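Local coordinates for 7,8-dihydro-6-hydroxymethylpterin pyrophosphokinase-dihydropteroate synthase (Plasmodium falciparum, PDB 6JWS), which probably catalyses two successive steps of folate biosynthesis, pyrophosphorylation of 6-hydroxymethyl-7,8-dihydropterin by ATP and joining of that product to 4-aminobenzoate to give 7,8-dihydropteroate, at residues Glu424-Ile429 and His688-Thr693; Tyr676-Lys681 and Val699-Asp704; Val455-Gln460 and Asn495-Ile500. The protein carries 1 engineered substitution. One frame throughout, in Å; residues are numbered along the deposited sequence.

Interaction 1 of 3, residues Glu424-Ile429 and His688-Thr693. With MG (magnesium ion), chain O.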
loop_
_atom_site.group_PDB
_atom_site.type_symbol
_atom_site.label_atom_id
_atom_site.label_comp_id
_atom_site.label_asym_id
_atom_site.label_seq_id
_atom_site.Cartn_x
_atom_site.Cartn_y
_atom_site.Cartn_z
ATOM N N GLU B 424 0.863 -20.270 15.754
ATOM C CA GLU B 424 0.922 -19.742 14.402
ATOM C C GLU B 424 0.983 -18.211 14.402
ATOM O O GLU B 424 1.273 -17.616 13.365
ATOM C CB GLU B 424 -0.189 -20.326 13.526
ATOM C CG GLU B 424 0.110 -21.704 12.942
ATOM C CD GLU B 424 -1.107 -22.313 12.240
ATOM O OE1 GLU B 424 -2.121 -21.599 12.073
ATOM O OE2 GLU B 424 -1.048 -23.497 11.831
ATOM N N GLY B 425 0.726 -17.584 15.555
ATOM C CA GLY B 425 0.933 -16.154 15.751
ATOM C C GLY B 425 -0.354 -15.341 15.971
ATOM O O GLY B 425 -0.332 -14.114 15.887
ATOM N N ALA B 426 -1.483 -15.998 16.251
ATOM C CA ALA B 426 -2.690 -15.276 16.634
ATOM C C ALA B 426 -2.508 -14.593 17.992
ATOM O O ALA B 426 -2.026 -15.202 18.940
ATOM C CB ALA B 426 -3.846 -16.237 16.672
ATOM N N SER B 427 -2.951 -13.334 18.095
ATOM C CA SER B 427 -2.953 -12.595 19.349
ATOM C C SER B 427 -4.269 -12.823 20.102
ATOM O O SER B 427 -4.354 -12.635 21.324
ATOM C CB SER B 427 -2.796 -11.105 19.073
ATOM O OG SER B 427 -1.664 -10.862 18.270
ATOM N N VAL B 428 -5.320 -13.108 19.335
ATOM C CA VAL B 428 -6.638 -13.317 19.904
ATOM C C VAL B 428 -7.178 -14.602 19.314
ATOM O O VAL B 428 -6.898 -14.917 18.160
ATOM C CB VAL B 428 -7.599 -12.140 19.635
ATOM C CG1 VAL B 428 -8.992 -12.415 20.207
ATOM C CG2 VAL B 428 -7.062 -10.840 20.213
ATOM N N ILE B 429 -7.943 -15.332 20.124
ATOM C CA ILE B 429 -8.754 -16.424 19.617
ATOM C C ILE B 429 -10.216 -16.048 19.814
ATOM O O ILE B 429 -10.595 -15.722 20.948
ATOM C CB ILE B 429 -8.453 -17.741 20.352
ATOM C CG1 ILE B 429 -6.961 -18.064 20.414
ATOM C CG2 ILE B 429 -9.269 -18.882 19.748
ATOM C CD1 ILE B 429 -6.280 -18.038 19.072
ATOM N N HIS B 688 -9.352 -17.551 9.463
ATOM C CA HIS B 688 -9.188 -18.987 9.662
ATOM C C HIS B 688 -7.726 -19.414 9.481
ATOM O O HIS B 688 -7.299 -20.416 10.046
ATOM C CB HIS B 688 -10.012 -19.787 8.650
ATOM C CG HIS B 688 -11.478 -19.542 8.722
ATOM N ND1 HIS B 688 -12.087 -18.526 7.995
ATOM C CD2 HIS B 688 -12.459 -20.183 9.401
ATOM C CE1 HIS B 688 -13.389 -18.558 8.218
ATOM N NE2 HIS B 688 -13.639 -19.555 9.084
ATOM N N ASP B 689 -6.973 -18.687 8.650
ATOM C CA ASP B 689 -5.671 -19.140 8.176
ATOM C C ASP B 689 -4.589 -18.297 8.854
ATOM O O ASP B 689 -4.124 -17.308 8.301
ATOM C CB ASP B 689 -5.659 -19.168 6.646
ATOM C CG ASP B 689 -6.750 -20.051 6.031
ATOM O OD1 ASP B 689 -6.551 -21.285 5.993
ATOM O OD2 ASP B 689 -7.806 -19.510 5.577
ATOM N N VAL B 690 -4.208 -18.698 10.074
ATOM C CA VAL B 690 -3.400 -17.872 10.952
ATOM C C VAL B 690 -1.946 -17.865 10.459
ATOM O O VAL B 690 -1.337 -16.796 10.382
ATOM C CB VAL B 690 -3.507 -18.320 12.426
ATOM C CG1 VAL B 690 -2.552 -17.533 13.315
ATOM C CG2 VAL B 690 -4.925 -18.220 12.974
ATOM N N LEU B 691 -1.405 -19.051 10.114
ATOM C CA LEU B 691 -0.013 -19.159 9.703
ATOM C C LEU B 691 0.187 -18.351 8.426
ATOM O O LEU B 691 1.180 -17.649 8.282
ATOM C CB LEU B 691 0.357 -20.631 9.476
ATOM C CG LEU B 691 1.740 -20.850 8.858
ATOM C CD1 LEU B 691 2.377 -22.148 9.372
ATOM C CD2 LEU B 691 1.676 -20.830 7.315
ATOM N N GLU B 692 -0.757 -18.481 7.494
ATOM C CA GLU B 692 -0.657 -17.795 6.218
ATOM C C GLU B 692 -0.665 -16.276 6.438
ATOM O O GLU B 692 0.162 -15.554 5.894
ATOM C CB GLU B 692 -1.813 -18.246 5.326
ATOM C CG GLU B 692 -1.797 -19.733 4.995
ATOM C CD GLU B 692 -2.579 -20.649 5.932
ATOM O OE1 GLU B 692 -2.443 -20.522 7.171
ATOM O OE2 GLU B 692 -3.353 -21.488 5.415
ATOM N N THR B 693 -1.605 -15.791 7.262
ATOM C CA THR B 693 -1.804 -14.368 7.492
ATOM C C THR B 693 -0.580 -13.773 8.195
ATOM O O THR B 693 -0.101 -12.698 7.828
ATOM C CB THR B 693 -3.112 -14.136 8.271
ATOM O OG1 THR B 693 -4.170 -14.745 7.521
ATOM C CG2 THR B 693 -3.414 -12.670 8.493
HETATM MG MG MG O . -4.898 -22.877 6.097
HETATM O O HOH W 1 -4.299 -21.608 10.863
HETATM O O HOH W 2 -3.190 -24.539 5.826
HETATM O O HOH W 3 -3.878 -22.292 7.923
#
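Glu-424 lays its side chain over the first turn of helix 690-704, across Val-690 and Leu-691. It runs extended beyond CG, nearly at right angles to the Leu-691 side chain. Its CG and CD lie against Leu-691 CB, with CD 3.6 Å from that atom. The first torsion turns CG away from the carbonyl carbon and beside the backbone N (chi1 -82°), and the straight chain then carries OE1 to the helix start. Leu-691 N gives OE1 a weak, bent hydrogen bond of 3.3 Å (127° at the hydrogen). Water 1 donates to the same oxygen and accepts from Val-690 N at 3.0 Å. At the root of the chain Val-690 CG1 packs on Glu-424 CB and stands 3.8 Å from Ala-426 CB. Gly-425 makes the turn between these residues. It has positive phi and closes helix 411-424 with a Schellman motif.

Asp-689 holds the N-cap position, but its side chain makes no capping bond. OD1 binds magnesium at 2.3 Å and OD2 pairs with Arg-608. Glu-692 OE2 also binds the metal, at 2.2 Å, and the carbonyl O of Met-648 and two waters are the other ligands. In the TIM barrel the contact links the turn before strand 428-432 to the helix after strand 684-687. Leu-691 also packs on Leu-661 of the second subunit.

The carboxylate of Glu-424 thus meets backbone N-H groups of the helix start, one by a weak direct bond and one through water. The helix dipole, with Arg-417 as a long, weak ion-pair partner, would probably stabilise its negative charge.

Interaction 2 of 3, residues Tyr676-Lys681 and Val699-Asp704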
loop_
_atom_site.group_PDB
_atom_site.type_symbol
_atom_site.label_atom_id
_atom_site.label_comp_id
_atom_site.label_asym_id
_atom_site.label_seq_id
_atom_site.Cartn_x
_atom_site.Cartn_y
_atom_site.Cartn_z
ATOM N N TYR B 676 -3.959 -5.321 2.269
ATOM C CA TYR B 676 -4.758 -4.111 2.224
ATOM C C TYR B 676 -5.009 -3.614 3.651
ATOM O O TYR B 676 -4.794 -2.442 3.943
ATOM C CB TYR B 676 -6.063 -4.374 1.462
ATOM C CG TYR B 676 -6.941 -3.153 1.359
ATOM C CD1 TYR B 676 -6.578 -2.105 0.519
ATOM C CD2 TYR B 676 -8.133 -3.053 2.078
ATOM C CE1 TYR B 676 -7.361 -0.974 0.412
ATOM C CE2 TYR B 676 -8.946 -1.934 1.963
ATOM C CZ TYR B 676 -8.548 -0.894 1.142
ATOM O OH TYR B 676 -9.312 0.222 1.010
ATOM N N SER B 677 -5.392 -4.531 4.544
ATOM C CA SER B 677 -5.726 -4.218 5.933
ATOM C C SER B 677 -4.513 -3.680 6.675
ATOM O O SER B 677 -4.634 -2.742 7.463
ATOM C CB SER B 677 -6.239 -5.449 6.652
ATOM O OG SER B 677 -7.516 -5.807 6.135
ATOM N N TYR B 678 -3.363 -4.330 6.429
ATOM C CA TYR B 678 -2.092 -3.904 6.981
ATOM C C TYR B 678 -1.799 -2.456 6.578
ATOM O O TYR B 678 -1.420 -1.623 7.419
ATOM C CB TYR B 678 -0.960 -4.828 6.522
ATOM C CG TYR B 678 0.384 -4.283 6.937
ATOM C CD1 TYR B 678 0.888 -4.535 8.206
ATOM C CD2 TYR B 678 1.099 -3.446 6.097
ATOM C CE1 TYR B 678 2.099 -4.003 8.613
ATOM C CE2 TYR B 678 2.304 -2.897 6.489
ATOM C CZ TYR B 678 2.804 -3.182 7.748
ATOM O OH TYR B 678 3.978 -2.624 8.155
ATOM N N TYR B 679 -1.974 -2.145 5.285
ATOM C CA TYR B 679 -1.671 -0.789 4.833
ATOM C C TYR B 679 -2.707 0.230 5.294
ATOM O O TYR B 679 -2.382 1.406 5.421
ATOM C CB TYR B 679 -1.495 -0.699 3.319
ATOM C CG TYR B 679 -0.210 -1.333 2.884
ATOM C CD1 TYR B 679 0.995 -0.858 3.359
ATOM C CD2 TYR B 679 -0.203 -2.413 2.024
ATOM C CE1 TYR B 679 2.188 -1.445 2.986
ATOM C CE2 TYR B 679 0.980 -3.011 1.637
ATOM C CZ TYR B 679 2.178 -2.524 2.123
ATOM O OH TYR B 679 3.353 -3.117 1.755
ATOM N N LYS B 680 -3.941 -0.223 5.518
ATOM C CA LYS B 680 -5.007 0.657 5.986
ATOM C C LYS B 680 -4.998 0.742 7.510
ATOM O O LYS B 680 -5.802 1.471 8.078
ATOM C CB LYS B 680 -6.371 0.182 5.461
ATOM C CG LYS B 680 -6.612 0.472 3.984
ATOM C CD LYS B 680 -6.419 1.940 3.645
ATOM C CE LYS B 680 -6.630 2.328 2.195
ATOM N NZ LYS B 680 -7.017 3.771 2.081
ATOM N N LYS B 681 -4.134 -0.053 8.153
ATOM C CA LYS B 681 -3.896 -0.013 9.592
ATOM C C LYS B 681 -5.100 -0.523 10.384
ATOM O O LYS B 681 -5.301 -0.107 11.522
ATOM C CB LYS B 681 -3.431 1.373 10.037
ATOM C CG LYS B 681 -2.170 1.854 9.322
ATOM C CD LYS B 681 -1.674 3.206 9.762
ATOM C CE LYS B 681 -0.194 3.379 9.466
ATOM N NZ LYS B 681 0.108 4.804 9.213
ATOM N N VAL B 699 6.271 -10.122 6.592
ATOM C CA VAL B 699 7.025 -9.618 5.460
ATOM C C VAL B 699 6.675 -8.150 5.224
ATOM O O VAL B 699 7.567 -7.361 4.927
ATOM C CB VAL B 699 6.732 -10.450 4.198
ATOM C CG1 VAL B 699 7.273 -9.799 2.928
ATOM C CG2 VAL B 699 7.216 -11.880 4.341
ATOM N N LEU B 700 5.384 -7.782 5.330
ATOM C CA LEU B 700 5.024 -6.380 5.129
ATOM C C LEU B 700 5.660 -5.506 6.217
ATOM O O LEU B 700 6.161 -4.423 5.920
ATOM C CB LEU B 700 3.506 -6.203 5.014
ATOM C CG LEU B 700 2.830 -6.962 3.859
ATOM C CD1 LEU B 700 1.328 -6.743 3.842
ATOM C CD2 LEU B 700 3.404 -6.559 2.504
ATOM N N THR B 701 5.681 -6.010 7.458
ATOM C CA THR B 701 6.298 -5.313 8.578
ATOM C C THR B 701 7.798 -5.108 8.332
ATOM O O THR B 701 8.336 -4.036 8.641
ATOM C CB THR B 701 6.013 -6.020 9.917
ATOM O OG1 THR B 701 4.595 -6.090 10.123
ATOM C CG2 THR B 701 6.595 -5.263 11.090
ATOM N N LYS B 702 8.471 -6.134 7.782
ATOM C CA LYS B 702 9.902 -6.067 7.537
ATOM C C LYS B 702 10.204 -5.036 6.454
ATOM O O LYS B 702 11.151 -4.270 6.591
ATOM C CB LYS B 702 10.497 -7.416 7.130
ATOM C CG LYS B 702 11.364 -8.049 8.201
ATOM C CD LYS B 702 12.791 -7.553 8.215
ATOM C CE LYS B 702 13.593 -8.201 9.333
ATOM N NZ LYS B 702 14.898 -7.530 9.551
ATOM N N ILE B 703 9.416 -5.049 5.373
ATOM C CA ILE B 703 9.633 -4.087 4.313
ATOM C C ILE B 703 9.453 -2.665 4.854
ATOM O O ILE B 703 10.169 -1.756 4.427
ATOM C CB ILE B 703 8.734 -4.393 3.103
ATOM C CG1 ILE B 703 9.086 -5.747 2.481
ATOM C CG2 ILE B 703 8.794 -3.254 2.089
ATOM C CD1 ILE B 703 8.139 -6.185 1.379
ATOM N N ASP B 704 8.549 -2.492 5.836
ATOM C CA ASP B 704 8.220 -1.174 6.362
ATOM C C ASP B 704 9.232 -0.671 7.386
ATOM O O ASP B 704 9.228 0.517 7.692
ATOM C CB ASP B 704 6.855 -1.161 7.045
ATOM C CG ASP B 704 5.766 -0.491 6.233
ATOM O OD1 ASP B 704 6.086 0.099 5.180
ATOM O OD2 ASP B 704 4.604 -0.562 6.668
HETATM O O HOH W 4 5.292 -3.077 3.446
#
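This is a helix-to-helix contact near the protein surface, between the end of helix 657-680 and the C-terminal part of helix 690-704. Strand 684-687, the last strand of the TIM barrel in the chain, joins the two helices. The short axes pass 11.1 Å apart at a crossing angle of -40°, and large side chains fill the gap.

Tyr-678 carries most of it. Its CG is anti to the backbone N (chi1 172°), which sends the ring across to the other helix. Leu-700 CB sits over one face in a CH-pi contact, 3.9 Å from the ring centroid. Leu-700 CD1 continues along the ring toward Tyr-678 CB. The phenol OH donates to Asp-704 OD2 at 2.6 Å. It meets that oxygen on the anti side, 24° out of the carboxylate plane. Thr-701 OG1 comes within 3.6 Å of Tyr-678 CE1, but its hydrogen bond goes to Leu-697 O of its own helix.

Tyr-679 lies beside Tyr-678 and turns a face to it: Tyr-678 CD2 stands over the rim of that ring. Its OH is 3.5 Å from Leu-700 CD2. Water 4 bridges the helices, 2.6 Å from Tyr-679 OH and 2.9 Å from Leu-700 O. Tyr-679 also packs on Tyr-676 of the second subunit, so the contact borders the dimer interface.

The phenol-carboxylate bond fixes the outer end of the Tyr-678 ring while Leu-700 supports its face. A negative charge on Asp-704 would probably strengthen that short bond.

Interaction 3 of 3, residues Val455-Gln460 and Asn495-Ile500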
loop_
_atom_site.group_PDB
_atom_site.type_symbol
_atom_site.label_atom_id
_atom_site.label_comp_id
_atom_site.label_asym_id
_atom_site.label_seq_id
_atom_site.Cartn_x
_atom_site.Cartn_y
_atom_site.Cartn_z
ATOM N N VAL B 455 -15.131 -26.416 26.036
ATOM C CA VAL B 455 -13.905 -26.109 25.310
ATOM C C VAL B 455 -13.100 -25.062 26.072
ATOM O O VAL B 455 -11.898 -25.244 26.293
ATOM C CB VAL B 455 -14.186 -25.639 23.873
ATOM C CG1 VAL B 455 -12.942 -25.015 23.259
ATOM C CG2 VAL B 455 -14.681 -26.797 23.011
ATOM N N LEU B 456 -13.775 -23.987 26.500
ATOM C CA LEU B 456 -13.064 -22.892 27.144
ATOM C C LEU B 456 -12.501 -23.341 28.485
ATOM O O LEU B 456 -11.437 -22.848 28.875
ATOM C CB LEU B 456 -13.980 -21.677 27.315
ATOM C CG LEU B 456 -14.196 -20.840 26.054
ATOM C CD1 LEU B 456 -15.250 -19.771 26.282
ATOM C CD2 LEU B 456 -12.888 -20.226 25.576
ATOM N N GLN B 457 -13.252 -24.219 29.181
ATOM C CA GLN B 457 -12.855 -24.792 30.462
ATOM C C GLN B 457 -11.597 -25.653 30.298
ATOM O O GLN B 457 -10.654 -25.514 31.065
ATOM C CB GLN B 457 -14.008 -25.599 31.073
ATOM C CG GLN B 457 -14.920 -24.776 31.972
ATOM C CD GLN B 457 -16.271 -25.400 32.228
ATOM O OE1 GLN B 457 -16.691 -26.358 31.572
ATOM N NE2 GLN B 457 -16.990 -24.825 33.180
ATOM N N LEU B 458 -11.579 -26.530 29.292
ATOM C CA LEU B 458 -10.423 -27.366 29.004
ATOM C C LEU B 458 -9.222 -26.498 28.613
ATOM O O LEU B 458 -8.096 -26.759 29.046
ATOM C CB LEU B 458 -10.807 -28.373 27.909
ATOM C CG LEU B 458 -9.735 -29.396 27.514
ATOM C CD1 LEU B 458 -9.243 -30.181 28.720
ATOM C CD2 LEU B 458 -10.246 -30.359 26.452
ATOM N N PHE B 459 -9.459 -25.435 27.823
ATOM C CA PHE B 459 -8.355 -24.566 27.439
ATOM C C PHE B 459 -7.715 -23.927 28.671
ATOM O O PHE B 459 -6.486 -23.869 28.769
ATOM C CB PHE B 459 -8.775 -23.481 26.442
ATOM C CG PHE B 459 -7.644 -22.543 26.130
ATOM C CD1 PHE B 459 -6.652 -22.909 25.234
ATOM C CD2 PHE B 459 -7.542 -21.321 26.779
ATOM C CE1 PHE B 459 -5.589 -22.056 24.971
ATOM C CE2 PHE B 459 -6.475 -20.474 26.517
ATOM C CZ PHE B 459 -5.497 -20.846 25.619
ATOM N N GLN B 460 -8.556 -23.422 29.582
ATOM C CA GLN B 460 -8.101 -22.765 30.799
ATOM C C GLN B 460 -7.223 -23.748 31.588
ATOM O O GLN B 460 -6.137 -23.396 32.039
ATOM C CB GLN B 460 -9.325 -22.226 31.558
ATOM C CG GLN B 460 -9.048 -21.617 32.930
ATOM C CD GLN B 460 -10.283 -21.345 33.771
ATOM O OE1 GLN B 460 -11.108 -22.227 34.024
ATOM N NE2 GLN B 460 -10.420 -20.112 34.249
ATOM N N ASN B 495 -16.509 -17.412 35.304
ATOM C CA ASN B 495 -15.501 -18.449 35.435
ATOM C C ASN B 495 -14.167 -18.008 34.829
ATOM O O ASN B 495 -13.257 -18.820 34.715
ATOM C CB ASN B 495 -16.026 -19.760 34.840
ATOM C CG ASN B 495 -17.073 -20.407 35.732
ATOM O OD1 ASN B 495 -16.714 -21.120 36.667
ATOM N ND2 ASN B 495 -18.354 -20.147 35.487
ATOM N N ASP B 496 -14.072 -16.735 34.397
ATOM C CA ASP B 496 -12.860 -16.146 33.835
ATOM C C ASP B 496 -12.392 -16.919 32.604
ATOM O O ASP B 496 -11.213 -17.222 32.455
ATOM C CB ASP B 496 -11.760 -15.932 34.884
ATOM C CG ASP B 496 -12.080 -14.810 35.866
ATOM O OD1 ASP B 496 -12.758 -15.090 36.889
ATOM O OD2 ASP B 496 -11.672 -13.647 35.596
ATOM N N LEU B 497 -13.327 -17.210 31.700
ATOM C CA LEU B 497 -12.986 -18.014 30.538
ATOM C C LEU B 497 -12.667 -17.125 29.337
ATOM O O LEU B 497 -12.129 -17.635 28.360
ATOM C CB LEU B 497 -14.133 -18.997 30.232
ATOM C CG LEU B 497 -14.489 -19.977 31.359
ATOM C CD1 LEU B 497 -15.577 -20.941 30.927
ATOM C CD2 LEU B 497 -13.260 -20.758 31.804
ATOM N N VAL B 498 -13.007 -15.825 29.409
ATOM C CA VAL B 498 -12.962 -14.953 28.245
ATOM C C VAL B 498 -12.539 -13.543 28.649
ATOM O O VAL B 498 -12.734 -13.143 29.798
ATOM C CB VAL B 498 -14.294 -14.930 27.457
ATOM C CG1 VAL B 498 -14.674 -16.308 26.943
ATOM C CG2 VAL B 498 -15.441 -14.312 28.253
ATOM N N ASP B 499 -12.012 -12.793 27.666
ATOM C CA ASP B 499 -11.675 -11.387 27.800
ATOM C C ASP B 499 -12.620 -10.463 27.025
ATOM O O ASP B 499 -12.831 -9.337 27.445
ATOM C CB ASP B 499 -10.253 -11.156 27.302
ATOM C CG ASP B 499 -9.308 -12.077 28.033
ATOM O OD1 ASP B 499 -9.237 -11.931 29.285
ATOM O OD2 ASP B 499 -8.710 -12.971 27.356
ATOM N N ILE B 500 -13.130 -10.893 25.866
ATOM C CA ILE B 500 -13.768 -9.970 24.936
ATOM C C ILE B 500 -15.128 -10.534 24.530
ATOM O O ILE B 500 -15.215 -11.707 24.186
ATOM C CB ILE B 500 -12.878 -9.737 23.685
ATOM C CG1 ILE B 500 -11.613 -8.941 24.017
ATOM C CG2 ILE B 500 -13.677 -9.060 22.563
ATOM C CD1 ILE B 500 -10.591 -8.872 22.901
HETATM O O HOH W 5 -10.460 -19.970 28.682
#
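The carboxamide of Gln-460 is the flat group that spans this contact. Leu-497 CD2 lies over one face of it, 3.4 Å from Gln-460 OE1. At the edge of the amide, Gln-460 NE2 donates to Asn-495 O at 3.2 Å. The approach is nearly in line with that C=O (163°), while the acceptor stands 26° out of the amide plane. With CG anti to the backbone N (chi1 175°) and the chain extended beyond it, the amide reaches across from the helix. The second flat group, the ring of Phe-459, has water 5 in plane at its edge. That ring also meets Phe-419 of helix 411-424.

Water 5 donates to two carbonyls, Leu-456 O at 3.0 Å and Leu-497 O at 2.9 Å. It joins the two backbones where they run closest. Helix 448-464 belongs to the outer layer of the TIM barrel. It packs beside the end of helix 486-494, and residues 495-499 lead from there into strand 500-503. Asp-496, with positive phi, is the C-prime residue of the Schellman motif that ends helix 486-494: Leu-497 N returns to Cys-492 O and Asp-496 N to Val-493 O.

This turn points Leu-497 at the neighbouring helix. Its CB lies 4.0 Å from Leu-456 CB, and its CD1 touches Gln-457 CG, also at 4.0 Å. Leu-456 CD1 meets Val-498 CG1 at 3.6 Å, the two side chains crossing at about a right angle. Leu-456 also packs on Ile-479 of strand 478-482, and Val-498 on Phe-489 of helix 486-494.

From the N terminus, residues 424-429 come first and open interaction 1. Helix 448-464 follows strand 428-432, and interaction 3 opens and closes next, at 455-460 and 495-500, wholly within the span of interaction 1. It ties helix 448-464 to the loop between helix 486-494 and strand 500-503. Residues 676-681 then open interaction 2. Interaction 1 closes at 688-693 before interaction 2 closes at 699-704, so these two cross. Both use helix 690-704, with centres about 16 Å apart, and both touch the second subunit. Interaction 1 brings the start of helix 690-704 back to the end of helix 411-424 and the turn before strand 428-432. Interaction 3 closes before interaction 2 opens, so these two are in series.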